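Local coordinates for protein ULam111 (PDB 5WUT) that probably hydrolyses the beta-glucan laminarin, as a glycoside hydrolase of family 16 built on a beta-jelly roll, at residues Trp9-Asn14 and Lys21-Glu26; Lys77-Tyr82 and Leu104-Lys109; Gly96-Phe101 and Gly210-Pro215. One frame throughout, in Å; residues are numbered along the deposited sequence.

Contact 1 of 3, residues Trp9-Asn14 and Lys21-Glu26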
loop_
_atom_site.group_PDB
_atom_site.type_symbol
_atom_site.label_atom_id
_atom_site.label_comp_id
_atom_site.label_asym_id
_atom_site.label_seq_id
_atom_site.Cartn_x
_atom_site.Cartn_y
_atom_site.Cartn_z
ATOM N N TRP A 9 11.717 18.159 12.801
ATOM C CA TRP A 9 11.282 19.347 12.067
ATOM C C TRP A 9 9.962 19.077 11.370
ATOM O O TRP A 9 9.733 17.979 10.892
ATOM C CB TRP A 9 12.318 19.793 11.027
ATOM C CG TRP A 9 11.902 21.057 10.302
ATOM C CD1 TRP A 9 11.782 22.309 10.848
ATOM C CD2 TRP A 9 11.572 21.198 8.908
ATOM N NE1 TRP A 9 11.377 23.205 9.892
ATOM C CE2 TRP A 9 11.251 22.556 8.691
ATOM C CE3 TRP A 9 11.507 20.307 7.826
ATOM C CZ2 TRP A 9 10.872 23.049 7.438
ATOM C CZ3 TRP A 9 11.134 20.794 6.584
ATOM C CH2 TRP A 9 10.818 22.151 6.398
ATOM N N GLU A 10 9.088 20.073 11.346
ATOM C CA GLU A 10 7.863 19.973 10.568
ATOM C C GLU A 10 7.565 21.300 9.900
ATOM O O GLU A 10 7.715 22.368 10.500
ATOM C CB GLU A 10 6.661 19.549 11.423
ATOM C CG GLU A 10 5.379 19.403 10.589
ATOM C CD GLU A 10 4.178 18.967 11.397
ATOM O OE1 GLU A 10 4.363 18.589 12.573
ATOM O OE2 GLU A 10 3.050 19.001 10.849
ATOM N N GLU A 11 7.174 21.211 8.635
ATOM C CA GLU A 11 6.553 22.320 7.929
ATOM C C GLU A 11 5.043 22.090 7.920
ATOM O O GLU A 11 4.547 21.175 7.241
ATOM C CB GLU A 11 7.088 22.425 6.499
ATOM C CG GLU A 11 6.332 23.411 5.640
ATOM C CD GLU A 11 6.404 24.838 6.176
ATOM O OE1 GLU A 11 5.483 25.234 6.926
ATOM O OE2 GLU A 11 7.379 25.549 5.840
ATOM N N HIS A 12 4.313 22.904 8.684
ATOM C CA HIS A 12 2.858 22.790 8.814
ATOM C C HIS A 12 2.109 23.571 7.733
ATOM O O HIS A 12 0.900 23.421 7.586
ATOM C CB HIS A 12 2.375 23.308 10.180
ATOM C CG HIS A 12 2.947 22.595 11.370
ATOM N ND1 HIS A 12 4.199 22.866 11.882
ATOM C CD2 HIS A 12 2.401 21.668 12.193
ATOM C CE1 HIS A 12 4.414 22.111 12.947
ATOM N NE2 HIS A 12 3.335 21.376 13.159
ATOM N N PHE A 13 2.833 24.448 7.039
ATOM C CA PHE A 13 2.249 25.382 6.065
ATOM C C PHE A 13 1.075 26.169 6.658
ATOM O O PHE A 13 0.058 26.404 5.992
ATOM C CB PHE A 13 1.819 24.642 4.784
ATOM C CG PHE A 13 2.976 24.132 3.964
ATOM C CD1 PHE A 13 3.953 25.000 3.489
ATOM C CD2 PHE A 13 3.097 22.770 3.682
ATOM C CE1 PHE A 13 5.026 24.537 2.737
ATOM C CE2 PHE A 13 4.163 22.295 2.926
ATOM C CZ PHE A 13 5.134 23.172 2.458
ATOM N N ASN A 14 1.234 26.593 7.909
ATOM C CA ASN A 14 0.168 27.292 8.623
ATOM C C ASN A 14 0.315 28.808 8.597
ATOM O O ASN A 14 -0.571 29.522 9.063
ATOM C CB ASN A 14 0.106 26.827 10.083
ATOM C CG ASN A 14 -0.701 25.560 10.263
ATOM O OD1 ASN A 14 -1.594 25.252 9.470
ATOM N ND2 ASN A 14 -0.388 24.807 11.322
ATOM N N LYS A 21 12.783 31.785 5.210
ATOM C CA LYS A 21 13.938 31.389 5.997
ATOM C C LYS A 21 14.186 29.895 5.824
ATOM O O LYS A 21 15.297 29.412 6.036
ATOM C CB LYS A 21 13.743 31.724 7.473
ATOM C CG LYS A 21 13.631 33.206 7.750
ATOM C CD LYS A 21 14.886 33.938 7.322
ATOM C CE LYS A 21 14.830 35.408 7.727
ATOM N NZ LYS A 21 14.047 35.590 8.979
ATOM N N ASN A 22 13.142 29.176 5.429
ATOM C CA ASN A 22 13.263 27.735 5.199
ATOM C C ASN A 22 13.139 27.344 3.728
ATOM O O ASN A 22 13.598 26.265 3.350
ATOM C CB ASN A 22 12.223 26.984 6.018
ATOM C CG ASN A 22 12.518 27.043 7.502
ATOM O OD1 ASN A 22 13.667 27.236 7.903
ATOM N ND2 ASN A 22 11.492 26.877 8.316
ATOM N N TRP A 23 12.537 28.214 2.903
ATOM C CA TRP A 23 12.257 27.880 1.495
ATOM C C TRP A 23 12.864 28.857 0.506
ATOM O O TRP A 23 12.880 30.073 0.734
ATOM C CB TRP A 23 10.746 27.816 1.231
ATOM C CG TRP A 23 10.087 26.671 1.942
ATOM C CD1 TRP A 23 9.467 26.709 3.163
ATOM C CD2 TRP A 23 10.009 25.317 1.493
ATOM N NE1 TRP A 23 9.003 25.459 3.503
ATOM C CE2 TRP A 23 9.317 24.585 2.491
ATOM C CE3 TRP A 23 10.444 24.653 0.341
ATOM C CZ2 TRP A 23 9.066 23.215 2.380
ATOM C CZ3 TRP A 23 10.181 23.294 0.218
ATOM C CH2 TRP A 23 9.497 22.589 1.232
ATOM N N ASN A 24 13.333 28.309 -0.612
ATOM C CA ASN A 24 13.743 29.102 -1.768
ATOM C C ASN A 24 12.718 28.950 -2.860
ATOM O O ASN A 24 12.055 27.906 -2.951
ATOM C CB ASN A 24 15.078 28.631 -2.326
ATOM C CG ASN A 24 16.124 28.476 -1.273
ATOM O OD1 ASN A 24 16.592 29.450 -0.707
ATOM N ND2 ASN A 24 16.503 27.233 -0.994
ATOM N N PHE A 25 12.606 29.961 -3.718
ATOM C CA PHE A 25 11.932 29.763 -4.999
ATOM C C PHE A 25 12.949 29.441 -6.080
ATOM O O PHE A 25 14.013 30.067 -6.162
ATOM C CB PHE A 25 11.135 31.001 -5.426
ATOM C CG PHE A 25 9.973 31.305 -4.547
ATOM C CD1 PHE A 25 8.733 30.724 -4.782
ATOM C CD2 PHE A 25 10.110 32.179 -3.482
ATOM C CE1 PHE A 25 7.655 31.008 -3.977
ATOM C CE2 PHE A 25 9.028 32.472 -2.670
ATOM C CZ PHE A 25 7.803 31.887 -2.912
ATOM N N GLU A 26 12.616 28.484 -6.934
ATOM C CA GLU A 26 13.340 28.356 -8.190
ATOM C C GLU A 26 12.400 28.916 -9.254
ATOM O O GLU A 26 11.200 28.630 -9.249
ATOM C CB GLU A 26 13.768 26.898 -8.429
ATOM C CG GLU A 26 14.846 26.480 -7.407
ATOM C CD GLU A 26 15.539 25.157 -7.698
ATOM O OE1 GLU A 26 16.563 24.859 -7.037
ATOM O OE2 GLU A 26 15.062 24.404 -8.563
HETATM O O HOH W 1 11.169 25.956 11.120
HETATM O O HOH W 2 8.703 26.546 7.985
#
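E11, at the end of strand 7-11 of the beta-jelly roll, reaches across to W23 in the turn that leads into strand 24-25. The indole nitrogen W23 NE1 gives its hydrogen to E11 OE2 over 2.8 Å (N-H...O angle 155°). The acceptor lies at the edge of the indole, almost in its plane, and is approached on its anti side. The bend in the glutamate chain (chi2 62°) also folds the carboxylate back on its own segment, where E11 OE1 accepts the backbone F13 N at 2.8 Å. Bonds to both oxygens restrain the rotation of the carboxylate. A water donates to E11 OE2 at 2.7 Å and accepts from N22 ND2 at 2.8 Å, while a second water links N22 ND2 to W9 NE1, 3.0 Å from each. The N22 amide stands nearly perpendicular to the W9 indole, with ND2 at the edge of the ring, 4.0 Å from W9 CZ2. The other end of this amide, OD1, is held by K78 NZ. In the jelly roll, strand 7-11 pairs with strand 224-234 and strand 24-25 with strand 66-80, and the buried W23 packs on I204 and I231. Beside the E11 bond, F13 CZ touches W23 CZ2 at 3.9 Å. Their rings are inclined by 30° but slid so far apart that they hardly overlap, and L18 packs against both. Within its own segment, the F13 ring has the methylene E11 CG seated over the centre of one face.

Contact 2 of 3, residues Lys77-Tyr82 and Leu104-Lys109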
loop_
_atom_site.group_PDB
_atom_site.type_symbol
_atom_site.label_atom_id
_atom_site.label_comp_id
_atom_site.label_asym_id
_atom_site.label_seq_id
_atom_site.Cartn_x
_atom_site.Cartn_y
_atom_site.Cartn_z
ATOM N N LYS A 77 18.911 25.619 3.664
ATOM C CA LYS A 77 18.058 26.159 4.728
ATOM C C LYS A 77 17.496 25.108 5.685
ATOM O O LYS A 77 17.508 25.298 6.898
ATOM C CB LYS A 77 16.909 26.942 4.111
ATOM C CG LYS A 77 17.395 28.214 3.434
ATOM C CD LYS A 77 16.283 28.947 2.728
ATOM C CE LYS A 77 16.795 30.315 2.296
ATOM N NZ LYS A 77 15.730 31.053 1.559
ATOM N N LYS A 78 16.966 24.023 5.130
ATOM C CA LYS A 78 16.528 22.891 5.943
ATOM C C LYS A 78 16.996 21.612 5.266
ATOM O O LYS A 78 16.440 21.198 4.246
ATOM C CB LYS A 78 15.012 22.890 6.133
ATOM C CG LYS A 78 14.515 23.883 7.192
ATOM C CD LYS A 78 14.898 23.407 8.591
ATOM C CE LYS A 78 14.514 24.430 9.666
ATOM N NZ LYS A 78 15.407 25.616 9.679
ATOM N N GLU A 79 18.046 21.013 5.810
ATOM C CA GLU A 79 18.626 19.803 5.230
ATOM C C GLU A 79 18.770 18.727 6.302
ATOM O O GLU A 79 19.017 19.026 7.478
ATOM C CB GLU A 79 19.980 20.099 4.568
ATOM C CG GLU A 79 19.898 21.205 3.505
ATOM C CD GLU A 79 21.125 21.286 2.608
ATOM O OE1 GLU A 79 22.168 20.703 2.966
ATOM O OE2 GLU A 79 21.053 21.952 1.534
ATOM N N PHE A 80 18.577 17.477 5.891
ATOM C CA PHE A 80 18.587 16.338 6.810
ATOM C C PHE A 80 19.300 15.129 6.234
ATOM O O PHE A 80 19.248 14.879 5.036
ATOM C CB PHE A 80 17.147 15.965 7.189
ATOM C CG PHE A 80 16.401 17.098 7.823
ATOM C CD1 PHE A 80 16.504 17.322 9.183
ATOM C CD2 PHE A 80 15.652 17.965 7.058
ATOM C CE1 PHE A 80 15.841 18.385 9.777
ATOM C CE2 PHE A 80 14.996 19.035 7.640
ATOM C CZ PHE A 80 15.087 19.228 9.014
ATOM N N GLN A 81 19.976 14.384 7.105
ATOM C CA GLN A 81 20.603 13.124 6.728
ATOM C C GLN A 81 19.966 12.004 7.538
ATOM O O GLN A 81 20.115 11.972 8.774
ATOM C CB GLN A 81 22.109 13.160 6.969
ATOM C CG GLN A 81 22.822 11.889 6.549
ATOM C CD GLN A 81 24.331 11.980 6.717
ATOM O OE1 GLN A 81 24.915 13.067 6.633
ATOM N NE2 GLN A 81 24.969 10.839 6.957
ATOM N N TYR A 82 19.248 11.130 6.822
ATOM C CA TYR A 82 18.475 9.998 7.342
ATOM C C TYR A 82 17.210 10.453 8.055
ATOM O O TYR A 82 17.078 11.609 8.464
ATOM C CB TYR A 82 19.306 9.106 8.300
ATOM C CG TYR A 82 20.658 8.683 7.766
ATOM C CD1 TYR A 82 20.828 8.304 6.443
ATOM C CD2 TYR A 82 21.772 8.655 8.596
ATOM C CE1 TYR A 82 22.067 7.943 5.951
ATOM C CE2 TYR A 82 23.017 8.287 8.120
ATOM C CZ TYR A 82 23.165 7.924 6.805
ATOM O OH TYR A 82 24.407 7.561 6.341
ATOM N N LEU A 104 17.110 16.311 -3.089
ATOM C CA LEU A 104 18.398 16.331 -3.779
ATOM C C LEU A 104 19.557 16.410 -2.805
ATOM O O LEU A 104 19.428 16.997 -1.730
ATOM C CB LEU A 104 18.466 17.515 -4.750
ATOM C CG LEU A 104 17.744 17.294 -6.069
ATOM C CD1 LEU A 104 17.606 18.629 -6.825
ATOM C CD2 LEU A 104 18.523 16.281 -6.905
ATOM N N GLY A 105 20.686 15.819 -3.172
ATOM C CA GLY A 105 21.846 15.786 -2.291
ATOM C C GLY A 105 22.435 17.160 -2.036
ATOM O O GLY A 105 22.529 17.987 -2.942
ATOM N N SER A 106 22.850 17.399 -0.798
ATOM C CA SER A 106 23.377 18.703 -0.400
ATOM C C SER A 106 24.589 19.150 -1.235
ATOM O O SER A 106 24.798 20.352 -1.472
ATOM C CB SER A 106 23.759 18.672 1.079
ATOM O OG SER A 106 24.178 19.957 1.515
ATOM N N ASN A 107 25.381 18.187 -1.692
ATOM C CA ASN A 107 26.601 18.515 -2.430
ATOM C C ASN A 107 26.380 18.804 -3.917
ATOM O O ASN A 107 27.342 18.846 -4.684
ATOM C CB ASN A 107 27.630 17.387 -2.272
ATOM C CG ASN A 107 27.154 16.064 -2.860
ATOM O OD1 ASN A 107 26.033 15.958 -3.353
ATOM N ND2 ASN A 107 28.021 15.054 -2.826
ATOM N N ILE A 108 25.132 19.030 -4.327
ATOM C CA ILE A 108 24.835 19.254 -5.740
ATOM C C ILE A 108 25.626 20.436 -6.334
ATOM O O ILE A 108 25.972 20.414 -7.515
ATOM C CB ILE A 108 23.312 19.474 -5.965
ATOM C CG1 ILE A 108 22.967 19.508 -7.462
ATOM C CG2 ILE A 108 22.821 20.728 -5.250
ATOM C CD1 ILE A 108 21.477 19.553 -7.752
ATOM N N LYS A 109 25.947 21.446 -5.535
ATOM C CA LYS A 109 26.646 22.582 -6.131
ATOM C C LYS A 109 28.125 22.303 -6.359
ATOM O O LYS A 109 28.765 23.032 -7.108
ATOM C CB LYS A 109 26.496 23.846 -5.282
ATOM C CG LYS A 109 25.074 24.366 -5.173
ATOM C CD LYS A 109 25.062 25.801 -4.653
ATOM C CE LYS A 109 23.746 26.501 -4.965
ATOM N NZ LYS A 109 23.046 25.919 -6.154
HETATM O O HOH W 3 22.998 22.426 -0.176
#
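E79 and S106 mark the closest backbone approach of segments 77-82 and 104-109, with 7.4 Å between E79 CA and S106 CA, too far for backbone pairing. In the jelly roll, strands 66-80 and 97-105 both pair antiparallel with strand 200-208, so the contact spans the strand lying between them, near its start, and is made by side chains at the surface. S106 leaves the end of strand 97-105 in a type I beta turn from G105 to I108, closed by a bond from I108 N to G105 O of 3.1 Å. N107 then occupies the N-cap position before helix 108-111. The E79 chain is extended beyond CG (chi2 -166°) and carries its carboxylate past Y201 to this turn. S106 meets it with OG swung anti to its own backbone nitrogen (chi1 -176°), and the hydroxyl donates to E79 OE1 at 2.6 Å. The acceptor is met on its syn side, the hydroxyl lying 17° out of the carboxylate plane. E79 OE2 also accepts G76 N, three residues earlier in the chain. Three donors, counting a water, therefore share the two oxygens, which would favour the charged form of the acid. That water forms the second link across the contact: it donates to E79 OE2 at 2.6 Å and, with its other hydrogen, to the backbone S106 O at 3.0 Å.

Contact 3 of 3, residues Gly96-Phe101 and Gly210-Pro215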
loop_
_atom_site.group_PDB
_atom_site.type_symbol
_atom_site.label_atom_id
_atom_site.label_comp_id
_atom_site.label_asym_id
_atom_site.label_seq_id
_atom_site.Cartn_x
_atom_site.Cartn_y
_atom_site.Cartn_z
ATOM N N GLY A 96 -0.814 15.686 -18.692
ATOM C CA GLY A 96 0.231 16.684 -18.840
ATOM C C GLY A 96 0.765 17.216 -17.520
ATOM O O GLY A 96 1.851 17.773 -17.482
ATOM N N ILE A 97 0.018 17.028 -16.437
ATOM C CA ILE A 97 0.437 17.544 -15.142
ATOM C C ILE A 97 1.436 16.589 -14.461
ATOM O O ILE A 97 1.349 15.368 -14.614
ATOM C CB ILE A 97 -0.811 17.802 -14.229
ATOM C CG1 ILE A 97 -0.567 19.008 -13.337
ATOM C CG2 ILE A 97 -1.249 16.565 -13.470
ATOM C CD1 ILE A 97 -0.443 20.287 -14.125
ATOM N N TRP A 98 2.416 17.152 -13.762
ATOM C CA TRP A 98 3.421 16.349 -13.063
ATOM C C TRP A 98 3.838 16.984 -11.731
ATOM O O TRP A 98 4.850 17.712 -11.654
ATOM C CB TRP A 98 4.657 16.127 -13.952
ATOM C CG TRP A 98 5.768 15.348 -13.257
ATOM C CD1 TRP A 98 5.656 14.570 -12.130
ATOM C CD2 TRP A 98 7.144 15.293 -13.642
ATOM N NE1 TRP A 98 6.884 14.045 -11.792
ATOM C CE2 TRP A 98 7.811 14.467 -12.712
ATOM C CE3 TRP A 98 7.876 15.864 -14.678
ATOM C CZ2 TRP A 98 9.183 14.208 -12.786
ATOM C CZ3 TRP A 98 9.238 15.597 -14.761
ATOM C CH2 TRP A 98 9.877 14.777 -13.819
ATOM N N PRO A 99 3.057 16.698 -10.681
ATOM C CA PRO A 99 3.396 17.110 -9.323
ATOM C C PRO A 99 4.479 16.225 -8.723
ATOM O O PRO A 99 4.555 15.029 -9.037
ATOM C CB PRO A 99 2.080 16.937 -8.578
ATOM C CG PRO A 99 1.458 15.751 -9.240
ATOM C CD PRO A 99 1.767 15.987 -10.716
ATOM N N ALA A 100 5.308 16.808 -7.864
ATOM C CA ALA A 100 6.367 16.033 -7.235
ATOM C C ALA A 100 6.759 16.576 -5.871
ATOM O O ALA A 100 6.759 17.780 -5.640
ATOM C CB ALA A 100 7.583 15.990 -8.137
ATOM N N PHE A 101 7.100 15.662 -4.971
ATOM C CA PHE A 101 7.777 15.979 -3.713
ATOM C C PHE A 101 8.993 15.071 -3.652
ATOM O O PHE A 101 8.867 13.849 -3.754
ATOM C CB PHE A 101 6.845 15.767 -2.501
ATOM C CG PHE A 101 7.572 15.694 -1.176
ATOM C CD1 PHE A 101 8.320 16.768 -0.727
ATOM C CD2 PHE A 101 7.510 14.548 -0.386
ATOM C CE1 PHE A 101 8.997 16.711 0.490
ATOM C CE2 PHE A 101 8.192 14.486 0.833
ATOM C CZ PHE A 101 8.928 15.576 1.265
ATOM N N GLY A 210 6.508 18.182 -21.202
ATOM C CA GLY A 210 7.892 17.757 -21.181
ATOM C C GLY A 210 8.143 16.274 -21.386
ATOM O O GLY A 210 7.218 15.488 -21.626
ATOM N N ASN A 211 9.412 15.902 -21.252
ATOM C CA ASN A 211 9.874 14.565 -21.573
ATOM C C ASN A 211 9.279 13.501 -20.653
ATOM O O ASN A 211 9.064 12.363 -21.070
ATOM C CB ASN A 211 11.410 14.553 -21.467
ATOM C CG ASN A 211 12.014 13.160 -21.601
ATOM O OD1 ASN A 211 11.710 12.438 -22.540
ATOM N ND2 ASN A 211 12.902 12.803 -20.675
ATOM N N PHE A 212 8.932 13.875 -19.431
ATOM C CA PHE A 212 8.381 12.887 -18.513
ATOM C C PHE A 212 6.889 13.088 -18.259
ATOM O O PHE A 212 6.104 12.136 -18.290
ATOM C CB PHE A 212 9.167 12.891 -17.197
ATOM C CG PHE A 212 8.835 11.732 -16.301
ATOM C CD1 PHE A 212 7.984 11.892 -15.215
ATOM C CD2 PHE A 212 9.361 10.475 -16.558
ATOM C CE1 PHE A 212 7.670 10.816 -14.395
ATOM C CE2 PHE A 212 9.051 9.392 -15.741
ATOM C CZ PHE A 212 8.203 9.565 -14.660
ATOM N N GLY A 213 6.485 14.326 -18.007
ATOM C CA GLY A 213 5.091 14.601 -17.727
ATOM C C GLY A 213 4.227 14.611 -18.967
ATOM O O GLY A 213 3.014 14.421 -18.890
ATOM N N GLY A 214 4.855 14.813 -20.119
ATOM C CA GLY A 214 4.113 14.858 -21.364
ATOM C C GLY A 214 4.602 13.831 -22.363
ATOM O O GLY A 214 4.869 12.686 -22.001
ATOM N N PRO A 215 4.789 14.258 -23.621
ATOM C CA PRO A 215 4.755 15.673 -24.032
ATOM C C PRO A 215 3.363 16.263 -24.242
ATOM O O PRO A 215 3.230 17.490 -24.272
ATOM C CB PRO A 215 5.503 15.655 -25.365
ATOM C CG PRO A 215 5.232 14.288 -25.911
ATOM C CD PRO A 215 5.265 13.377 -24.702
HETATM O O HOH W 4 0.938 13.983 -17.111
#
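The indole of W98 presents one face to F212, whose ring comes in edge first. The planes are inclined by 50° and the centroid of the W98 six-membered ring lies 4.7 Å from that of F212, an edge-to-face pair tilted well away from a perpendicular T. F212 CD1 is the leading atom, 3.6 Å from W98 CZ2, while F212 CB lies 3.6 Å from W98 CZ3 at the outer rim. With CG anti to the backbone nitrogen (chi1 177°), the indole stands up from strand 97-105, and W98 CB passes G213 CA at 4.1 Å, a closeness that the bare backbone of G213 permits. At the backbone, G96 CA makes a CA-H...O contact of 3.6 Å with G213 O. A water that donates to G213 O at 2.8 Å, and to I97 O, also accepts from G96 N, tying the short, weakly bonded helix of about 210-213 to the start of the strand. K127 NZ bonds to G214 O just beyond this turn of helix. The indole nitrogen of W98 bonds to OE1 of E123, the last glutamate of an E-x-D-x-x-E sequence characteristic of glycoside hydrolase family 16, so the pair probably lies in the wall of the substrate cleft of this fold.

Overall arrangement
Contacts 1 and 3 are partly buried: contact 3 rests on an aromatic pair and backbone packing, whereas contact 1 mixes an indole-carboxylate bond and waters with a slight ring contact. Contact 2 lies at the surface and is wholly polar. Contacts 1 and 2 are neighbours, their centres about 14 Å apart: strands 24-25 and 66-80 pair, and K77 and K78 reach from one contact to the backbone and amides of the other. Contact 3 lies across the chain's centre from both, yet it shares strand 97-105 with contact 2, each using one end. Bridging waters occur in all three. In contacts 1 and 2 they accompany a glutamate bond, while in contact 3 the water joins backbone groups alone.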